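Local coordinates for protein tryptophane-5-halogenase (Microbispora sp. ATCC PTA-5024, PDB 5UAO) that probably uses reduced FAD to chlorinate a tryptophan of a lanthipeptide at its indole 5-position during NAI-107 biosynthesis, at residues G69-H83 / Y169-L181. Numbering follows the deposited sequence.
Sequences GVGEATVSYMVMFLH and YLPFAYHMDNARL. With FAD (flavin-adenine dinucleotide), chain E.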
# COMPACT_ATOMS: atom_id res chain seq x y z
N GLY A 69 21.67 -22.61 12.41
CA GLY A 69 22.52 -23.46 11.59
C GLY A 69 21.95 -23.80 10.24
O GLY A 69 22.60 -24.56 9.50
N VAL A 70 20.82 -23.17 9.86
CA VAL A 70 20.01 -23.68 8.75
C VAL A 70 19.36 -22.84 7.61
O VAL A 70 18.76 -23.46 6.73
CB VAL A 70 18.91 -24.52 9.39
CG1 VAL A 70 17.66 -23.67 9.65
CG2 VAL A 70 18.67 -25.78 8.60
N GLY A 71 19.45 -21.51 7.56
CA GLY A 71 18.70 -20.71 6.55
C GLY A 71 19.52 -20.36 5.28
O GLY A 71 20.39 -19.46 5.33
N GLU A 72 19.26 -21.09 4.18
CA GLU A 72 20.16 -21.08 3.01
C GLU A 72 19.60 -20.53 1.67
O GLU A 72 20.39 -20.20 0.78
CB GLU A 72 20.77 -22.47 2.80
CG GLU A 72 21.70 -22.82 3.97
CD GLU A 72 22.43 -24.15 3.85
OE1 GLU A 72 21.94 -25.08 3.19
OE2 GLU A 72 23.47 -24.26 4.47
N ALA A 73 18.29 -20.41 1.52
CA ALA A 73 17.75 -19.91 0.26
C ALA A 73 17.23 -18.48 0.47
O ALA A 73 16.74 -18.18 1.54
CB ALA A 73 16.61 -20.79 -0.27
N THR A 74 17.26 -17.66 -0.56
CA THR A 74 16.78 -16.29 -0.42
C THR A 74 15.89 -15.89 -1.58
O THR A 74 15.49 -16.71 -2.43
CB THR A 74 17.98 -15.28 -0.27
OG1 THR A 74 18.77 -15.26 -1.47
CG2 THR A 74 18.91 -15.73 0.79
N VAL A 75 15.56 -14.61 -1.62
CA VAL A 75 14.76 -14.04 -2.71
C VAL A 75 15.61 -12.97 -3.43
O VAL A 75 16.64 -12.52 -2.91
CB VAL A 75 13.43 -13.41 -2.20
CG1 VAL A 75 12.52 -14.41 -1.56
CG2 VAL A 75 13.68 -12.22 -1.28
N SER A 76 15.10 -12.51 -4.57
CA SER A 76 15.84 -11.66 -5.46
C SER A 76 16.31 -10.36 -4.78
O SER A 76 17.49 -9.92 -4.96
CB SER A 76 15.06 -11.43 -6.76
OG SER A 76 13.95 -10.67 -6.40
N TYR A 77 15.51 -9.80 -3.91
CA TYR A 77 15.88 -8.57 -3.18
C TYR A 77 17.17 -8.66 -2.40
O TYR A 77 17.95 -7.69 -2.23
CB TYR A 77 14.74 -8.22 -2.22
CG TYR A 77 14.92 -6.93 -1.52
CD1 TYR A 77 14.67 -5.74 -2.21
CD2 TYR A 77 15.34 -6.85 -0.19
CE1 TYR A 77 14.81 -4.50 -1.61
CE2 TYR A 77 15.51 -5.60 0.42
CZ TYR A 77 15.25 -4.43 -0.31
OH TYR A 77 15.37 -3.16 0.19
N MET A 78 17.41 -9.86 -1.87
CA MET A 78 18.55 -10.08 -1.01
C MET A 78 19.84 -9.86 -1.77
O MET A 78 20.89 -9.49 -1.16
CB MET A 78 18.54 -11.48 -0.42
CG MET A 78 19.30 -11.59 0.86
SD MET A 78 18.62 -10.57 2.19
CE MET A 78 19.89 -10.72 3.43
N VAL A 79 19.84 -10.13 -3.06
CA VAL A 79 21.02 -9.83 -3.87
C VAL A 79 21.44 -8.36 -3.86
O VAL A 79 22.65 -8.03 -3.67
CB VAL A 79 20.82 -10.29 -5.32
CG1 VAL A 79 22.04 -9.96 -6.18
CG2 VAL A 79 20.56 -11.82 -5.34
N MET A 80 20.47 -7.46 -4.03
CA MET A 80 20.69 -6.04 -3.85
C MET A 80 21.06 -5.60 -2.48
O MET A 80 21.95 -4.72 -2.30
CB MET A 80 19.50 -5.25 -4.37
CG MET A 80 19.34 -5.35 -5.87
SD MET A 80 18.06 -4.23 -6.47
CE MET A 80 16.63 -5.14 -5.93
N PHE A 81 20.39 -6.13 -1.47
CA PHE A 81 20.77 -5.85 -0.10
C PHE A 81 22.23 -6.17 0.21
O PHE A 81 23.00 -5.32 0.70
CB PHE A 81 19.81 -6.60 0.86
CG PHE A 81 20.04 -6.29 2.30
CD1 PHE A 81 19.43 -5.23 2.90
CD2 PHE A 81 20.83 -7.12 3.05
CE1 PHE A 81 19.70 -4.94 4.24
CE2 PHE A 81 21.10 -6.84 4.36
CZ PHE A 81 20.51 -5.76 4.97
N LEU A 82 22.66 -7.36 -0.17
CA LEU A 82 24.02 -7.74 0.11
C LEU A 82 24.99 -6.81 -0.58
O LEU A 82 25.94 -6.30 0.05
CB LEU A 82 24.31 -9.22 -0.27
CG LEU A 82 23.55 -10.28 0.56
CD1 LEU A 82 23.60 -11.63 -0.14
CD2 LEU A 82 24.06 -10.37 2.00
N HIS A 83 24.82 -6.62 -1.89
CA HIS A 83 25.82 -5.95 -2.62
C HIS A 83 25.73 -4.40 -2.54
O HIS A 83 26.78 -3.73 -2.50
CB HIS A 83 25.91 -6.45 -4.04
CG HIS A 83 26.19 -7.93 -4.17
ND1 HIS A 83 27.26 -8.54 -3.55
CD2 HIS A 83 25.49 -8.91 -4.78
CE1 HIS A 83 27.21 -9.85 -3.79
NE2 HIS A 83 26.16 -10.10 -4.56
N TYR A 169 18.56 -9.08 -16.65
CA TYR A 169 17.20 -8.80 -17.05
C TYR A 169 16.18 -9.60 -16.28
O TYR A 169 15.00 -9.31 -16.36
CB TYR A 169 17.02 -9.06 -18.60
CG TYR A 169 17.96 -8.18 -19.45
CD1 TYR A 169 17.94 -6.77 -19.31
CD2 TYR A 169 18.85 -8.73 -20.33
CE1 TYR A 169 18.80 -5.96 -20.05
CE2 TYR A 169 19.73 -7.95 -21.06
CZ TYR A 169 19.70 -6.55 -20.93
OH TYR A 169 20.59 -5.75 -21.62
N LEU A 170 16.58 -10.67 -15.59
CA LEU A 170 15.61 -11.60 -14.98
C LEU A 170 15.96 -11.85 -13.47
O LEU A 170 16.95 -12.50 -13.15
CB LEU A 170 15.68 -12.95 -15.72
CG LEU A 170 15.39 -12.98 -17.24
CD1 LEU A 170 15.82 -14.28 -17.92
CD2 LEU A 170 13.94 -12.79 -17.49
N PRO A 171 15.16 -11.32 -12.55
CA PRO A 171 15.44 -11.40 -11.09
C PRO A 171 15.68 -12.83 -10.62
O PRO A 171 15.01 -13.74 -11.10
CB PRO A 171 14.19 -10.82 -10.49
CG PRO A 171 13.78 -9.80 -11.50
CD PRO A 171 13.98 -10.49 -12.82
N PHE A 172 16.70 -13.00 -9.80
CA PHE A 172 17.11 -14.33 -9.27
C PHE A 172 17.72 -14.12 -7.90
O PHE A 172 18.08 -12.98 -7.50
CB PHE A 172 18.11 -15.04 -10.23
CG PHE A 172 19.51 -14.38 -10.23
CD1 PHE A 172 19.77 -13.26 -11.03
CD2 PHE A 172 20.48 -14.81 -9.34
CE1 PHE A 172 21.00 -12.61 -10.95
CE2 PHE A 172 21.73 -14.19 -9.27
CZ PHE A 172 21.99 -13.08 -10.10
N ALA A 173 17.93 -15.22 -7.18
CA ALA A 173 18.41 -15.17 -5.81
C ALA A 173 19.52 -16.17 -5.63
O ALA A 173 19.97 -16.82 -6.59
CB ALA A 173 17.29 -15.44 -4.85
N TYR A 174 20.06 -16.19 -4.41
CA TYR A 174 21.14 -17.08 -4.10
C TYR A 174 20.67 -18.23 -3.22
O TYR A 174 19.78 -18.09 -2.33
CB TYR A 174 22.21 -16.37 -3.31
CG TYR A 174 22.96 -15.24 -4.03
CD1 TYR A 174 23.42 -15.39 -5.33
CD2 TYR A 174 23.30 -14.06 -3.35
CE1 TYR A 174 24.11 -14.36 -5.96
CE2 TYR A 174 24.06 -13.05 -3.97
CZ TYR A 174 24.44 -13.21 -5.29
OH TYR A 174 25.19 -12.21 -5.91
N HIS A 175 21.36 -19.33 -3.37
CA HIS A 175 21.46 -20.34 -2.29
C HIS A 175 22.89 -20.25 -1.72
O HIS A 175 23.90 -20.18 -2.48
CB HIS A 175 21.26 -21.76 -2.81
CG HIS A 175 19.99 -22.02 -3.53
ND1 HIS A 175 19.97 -22.46 -4.84
CD2 HIS A 175 18.70 -22.05 -3.11
CE1 HIS A 175 18.72 -22.66 -5.22
NE2 HIS A 175 17.94 -22.45 -4.18
N MET A 176 22.99 -20.24 -0.39
CA MET A 176 24.25 -19.97 0.34
C MET A 176 24.43 -20.95 1.50
O MET A 176 23.58 -21.02 2.42
CB MET A 176 24.28 -18.54 0.88
CG MET A 176 24.05 -17.47 -0.17
SD MET A 176 23.69 -15.86 0.54
CE MET A 176 22.10 -16.18 1.27
N ASP A 177 25.50 -21.71 1.45
CA ASP A 177 25.93 -22.52 2.57
C ASP A 177 26.06 -21.69 3.80
O ASP A 177 26.78 -20.69 3.83
CB ASP A 177 27.28 -23.16 2.25
CG ASP A 177 27.77 -24.02 3.37
OD1 ASP A 177 27.31 -25.18 3.37
OD2 ASP A 177 28.58 -23.56 4.24
N ASN A 178 25.31 -22.07 4.84
CA ASN A 178 25.24 -21.26 6.00
C ASN A 178 26.52 -21.08 6.77
O ASN A 178 26.79 -19.97 7.23
CB ASN A 178 24.20 -21.78 6.99
CG ASN A 178 23.82 -20.72 7.94
OD1 ASN A 178 23.26 -19.67 7.52
ND2 ASN A 178 24.21 -20.88 9.20
N ALA A 179 27.29 -22.15 6.91
CA ALA A 179 28.57 -22.03 7.59
C ALA A 179 29.53 -21.10 6.81
O ALA A 179 30.11 -20.21 7.44
CB ALA A 179 29.18 -23.40 7.91
N ARG A 180 29.59 -21.18 5.47
CA ARG A 180 30.47 -20.27 4.73
C ARG A 180 29.97 -18.87 4.83
O ARG A 180 30.79 -17.96 4.89
CB ARG A 180 30.64 -20.58 3.23
CG ARG A 180 31.54 -21.77 2.92
CD ARG A 180 31.86 -21.89 1.45
NE ARG A 180 30.74 -22.37 0.63
CZ ARG A 180 30.43 -23.66 0.41
NH1 ARG A 180 31.10 -24.65 0.97
NH2 ARG A 180 29.42 -23.99 -0.38
N LEU A 181 28.65 -18.67 4.78
CA LEU A 181 28.12 -17.31 4.83
C LEU A 181 28.44 -16.61 6.11
O LEU A 181 28.87 -15.40 6.12
CB LEU A 181 26.60 -17.24 4.60
CG LEU A 181 25.96 -15.86 4.72
CD1 LEU A 181 26.46 -14.91 3.64
CD2 LEU A 181 24.45 -15.97 4.69
PA FAD E . 20.27 -17.74 15.56
O1A FAD E . 20.95 -18.23 14.29
O2A FAD E . 19.43 -18.66 16.47
O5B FAD E . 21.32 -16.91 16.45
C5B FAD E . 21.15 -16.55 17.81
C4B FAD E . 22.47 -15.98 18.29
O4B FAD E . 22.09 -15.45 19.56
C3B FAD E . 23.64 -16.95 18.53
O3B FAD E . 24.98 -16.39 18.10
C2B FAD E . 23.62 -17.16 20.05
O2B FAD E . 24.93 -17.52 20.66
C1B FAD E . 23.11 -15.79 20.51
N9A FAD E . 22.58 -15.84 21.89
C8A FAD E . 21.43 -16.43 22.30
N7A FAD E . 21.27 -16.25 23.64
C5A FAD E . 22.36 -15.55 24.07
C6A FAD E . 22.83 -15.10 25.37
N6A FAD E . 22.07 -15.33 26.49
N1A FAD E . 23.96 -14.41 25.40
C2A FAD E . 24.70 -14.15 24.31
N3A FAD E . 24.33 -14.56 23.10
C4A FAD E . 23.19 -15.26 22.94
N1 FAD E . 15.64 -18.19 6.19
C2 FAD E . 15.86 -17.95 4.85
O2 FAD E . 16.04 -16.77 4.42
N3 FAD E . 15.91 -18.97 3.95
C4 FAD E . 15.76 -20.27 4.29
O4 FAD E . 15.80 -21.14 3.37
C4X FAD E . 15.52 -20.58 5.74
N5 FAD E . 15.29 -21.84 6.21
C5X FAD E . 15.07 -22.10 7.52
C6 FAD E . 14.84 -23.41 7.92
C7 FAD E . 14.59 -23.71 9.25
C7M FAD E . 14.36 -25.12 9.73
C8 FAD E . 14.61 -22.66 10.25
C8M FAD E . 14.35 -23.01 11.70
C9 FAD E . 14.84 -21.35 9.85
C9A FAD E . 15.05 -20.99 8.52
N10 FAD E . 15.26 -19.63 8.10
C10 FAD E . 15.48 -19.43 6.70
C1' FAD E . 15.37 -18.43 8.98
C2' FAD E . 16.95 -18.17 9.03
O2' FAD E . 17.44 -19.45 9.42
C3' FAD E . 17.87 -17.43 10.06
O3' FAD E . 19.32 -17.67 10.11
C4' FAD E . 17.69 -18.09 11.40
O4' FAD E . 16.63 -19.08 11.36
C5' FAD E . 17.61 -16.94 12.41
O5' FAD E . 18.86 -16.33 12.56
P FAD E . 19.06 -15.60 14.01
O1P FAD E . 17.86 -14.81 14.34
O2P FAD E . 20.37 -14.86 13.80
O3P FAD E . 19.11 -16.64 15.20
O HOH W 1 23.07 -19.24 4.70
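Tyr174 reaches from strand 173-175 to helix 76-85, where its ring is pinned at the hydroxyl and packed from one side. Its OH lies in the plane of the His83 ring, 2.7 Å from NE2 in a nearly straight hydrogen bond whose donor could be either residue. The two rings meet rim to rim, planes at 81°. Over one face of the tyrosine sits Val79 CG2, a CH-pi contact 4.0 Å from the ring centroid, while Leu82 CD1 touches the edge near CD2. The other ring nitrogen of His83, ND1, is hydrogen-bonded to Ile88 O.

Nearer the flavin, the backbones of Ala73 and His175 form a single beta bridge, and Met176 N donates to Glu72 O at 2.9 Å. The Thr74 hydroxyl, OG1, donates to a lone pair of Tyr174 O, in the carbonyl plane, whereas Thr74 N bonds that same oxygen only weakly. With chi1 at 65°, the hydroxyl turns to the strand and CG2 presses against Met176 CE at 3.3 Å, closer than usual for two carbons. Glu72 runs out extended past Met176 O, and its OE2 accepts a hydrogen bond from Asn178 N (2.9 Å), in the first turn of helix 178-191, met on the anti side and 27° out of the carboxylate plane; OE1 is held by His294. A water bridges Gly71 O and Asn178 OD1, tying that turn to the flavin loop.

Ala73 grips the flavin edge twice, N3 donating to its O (2.7 Å) and its N to O4. The loop that runs over one face of the isoalloxazine and bonds its edge is thus coupled to strand 173-175, which pairs antiparallel with strand 100-102; helix 358-372 touches Thr74 and Met176, helix 90-97 packs on Leu82 and Met176, and strand 282-288 lies against His175.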